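Local coordinates for protein 6-aminohexanoate-cyclic-dimer hydrolase (Arthrobacter sp., PDB 3A2Q) that hydrolyses the cyclic dimer of 6-aminohexanoate, a nylon-6 by-product, to the linear dimer, as a homodimeric member of the amidase family, at residues G256-G261 and L291-N296. The protein carries 1 engineered substitution. Residues are numbered along the deposited sequence; the frame is centred on the assembly and turned at random.
Sequences GSLRVG and LGHDVN
With CG of His293 beside its backbone N (chi1 -64°), the imidazole runs alongside Leu258, and ND1 accepts the backbone N-H of Leu258 at 3.1 Å. This bond is nearly straight (171°) and lies in the ring plane. A side chain thus stands in for Gly292 O, the next acceptor in the parallel pattern, which instead takes Ser257 OG at 2.9 Å, tying residues 256-261 to the Schellman motif at Gly292 that ends helix 275-290. Regular parallel pairing then follows: Asp294 N binds Leu258 O, Val260 N binds Asp294 O, and Asn296 N reaches Val260 O at 2.8 Å. On one face Arg259 bends at chi2 and chi3 to form a 2.8 Å salt bridge from NH1 to Asp294 OD2, which sits at the guanidinium edge, near its plane; NH1 meets OD2 on the syn side but tilted out of the carboxylate plane. Asn296 ND2 adds a weak bond to Asp294 OD1. On the other face Val260 CB meets Val295 CG2 at 4.1 Å, and Val295 also packs on helix 275-290. Strand 259-262, helix 275-290 and strand 294-297 form a beta-alpha-beta unit, with 294-297 the outermost strand of the mixed sheet within this chain, away from the substrate pocket. Because His293 NE2 is bonded to Gln469 of helix 460-473, an alanine here would probably leave both Leu258 N and that glutamine without their imidazole partner and open a gap beside Leu258. Accepting through ND1 implies that this nitrogen is unprotonated, consistent with a neutral imidazole carrying its proton on NE2, while the Arg259-Asp294 salt bridge lies on the more exposed face, where Trp381 also meets the guanidinium.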
# COMPACT_ATOMS: atom_id res chain seq x y z
N GLY A 256 -13.00 8.34 -22.77
CA GLY A 256 -13.64 9.55 -23.25
C GLY A 256 -13.32 10.71 -22.33
O GLY A 256 -12.48 10.58 -21.44
N SER A 257 -13.99 11.84 -22.53
CA SER A 257 -13.76 13.03 -21.71
C SER A 257 -14.50 12.90 -20.38
O SER A 257 -15.73 12.88 -20.34
CB SER A 257 -14.24 14.27 -22.46
OG SER A 257 -14.00 15.45 -21.72
N LEU A 258 -13.74 12.81 -19.29
CA LEU A 258 -14.33 12.66 -17.96
C LEU A 258 -14.32 13.97 -17.18
O LEU A 258 -13.52 14.86 -17.44
CB LEU A 258 -13.56 11.60 -17.18
CG LEU A 258 -13.44 10.22 -17.83
CD1 LEU A 258 -12.57 9.32 -16.95
CD2 LEU A 258 -14.82 9.61 -18.00
N ARG A 259 -15.23 14.08 -16.21
CA ARG A 259 -15.30 15.25 -15.35
C ARG A 259 -14.24 15.04 -14.29
O ARG A 259 -14.35 14.13 -13.46
CB ARG A 259 -16.68 15.37 -14.69
CG ARG A 259 -17.75 16.00 -15.57
CD ARG A 259 -17.60 17.53 -15.64
NE ARG A 259 -18.12 18.21 -14.45
CZ ARG A 259 -18.17 19.54 -14.31
NH1 ARG A 259 -17.74 20.33 -15.28
NH2 ARG A 259 -18.68 20.06 -13.20
N VAL A 260 -13.20 15.86 -14.32
CA VAL A 260 -12.10 15.74 -13.37
C VAL A 260 -11.99 16.95 -12.46
O VAL A 260 -12.03 18.09 -12.91
CB VAL A 260 -10.76 15.58 -14.12
CG1 VAL A 260 -9.62 15.42 -13.12
CG2 VAL A 260 -10.83 14.40 -15.06
N GLY A 261 -11.85 16.68 -11.16
CA GLY A 261 -11.68 17.75 -10.20
C GLY A 261 -10.27 17.63 -9.66
O GLY A 261 -9.79 16.52 -9.41
N LEU A 291 -5.30 16.18 -22.72
CA LEU A 291 -5.83 14.93 -23.27
C LEU A 291 -7.31 15.04 -23.62
O LEU A 291 -7.90 14.10 -24.16
CB LEU A 291 -5.60 13.78 -22.29
CG LEU A 291 -4.14 13.37 -22.09
CD1 LEU A 291 -4.01 12.39 -20.94
CD2 LEU A 291 -3.61 12.77 -23.38
N GLY A 292 -7.91 16.18 -23.30
CA GLY A 292 -9.31 16.38 -23.62
C GLY A 292 -10.32 16.28 -22.49
O GLY A 292 -11.50 16.54 -22.71
N HIS A 293 -9.87 15.92 -21.30
CA HIS A 293 -10.80 15.80 -20.18
C HIS A 293 -11.30 17.17 -19.73
O HIS A 293 -10.69 18.20 -20.04
CB HIS A 293 -10.13 15.08 -19.01
CG HIS A 293 -9.76 13.67 -19.31
ND1 HIS A 293 -10.69 12.66 -19.41
CD2 HIS A 293 -8.56 13.10 -19.56
CE1 HIS A 293 -10.08 11.52 -19.71
NE2 HIS A 293 -8.78 11.76 -19.80
N ASP A 294 -12.41 17.18 -19.00
CA ASP A 294 -12.98 18.42 -18.49
C ASP A 294 -12.42 18.60 -17.09
O ASP A 294 -13.03 18.19 -16.10
CB ASP A 294 -14.50 18.32 -18.47
CG ASP A 294 -15.16 19.57 -17.92
OD1 ASP A 294 -14.52 20.65 -17.93
OD2 ASP A 294 -16.32 19.47 -17.48
N VAL A 295 -11.24 19.22 -17.01
CA VAL A 295 -10.55 19.43 -15.75
C VAL A 295 -10.92 20.76 -15.07
O VAL A 295 -10.87 21.81 -15.70
CB VAL A 295 -9.03 19.36 -15.96
CG1 VAL A 295 -8.31 19.43 -14.62
CG2 VAL A 295 -8.68 18.08 -16.69
N ASN A 296 -11.25 20.68 -13.79
CA ASN A 296 -11.66 21.86 -13.03
C ASN A 296 -11.13 21.81 -11.60
O ASN A 296 -10.85 20.73 -11.07
CB ASN A 296 -13.19 21.92 -12.96
CG ASN A 296 -13.83 21.94 -14.33
OD1 ASN A 296 -13.83 22.96 -15.01
ND2 ASN A 296 -14.37 20.79 -14.74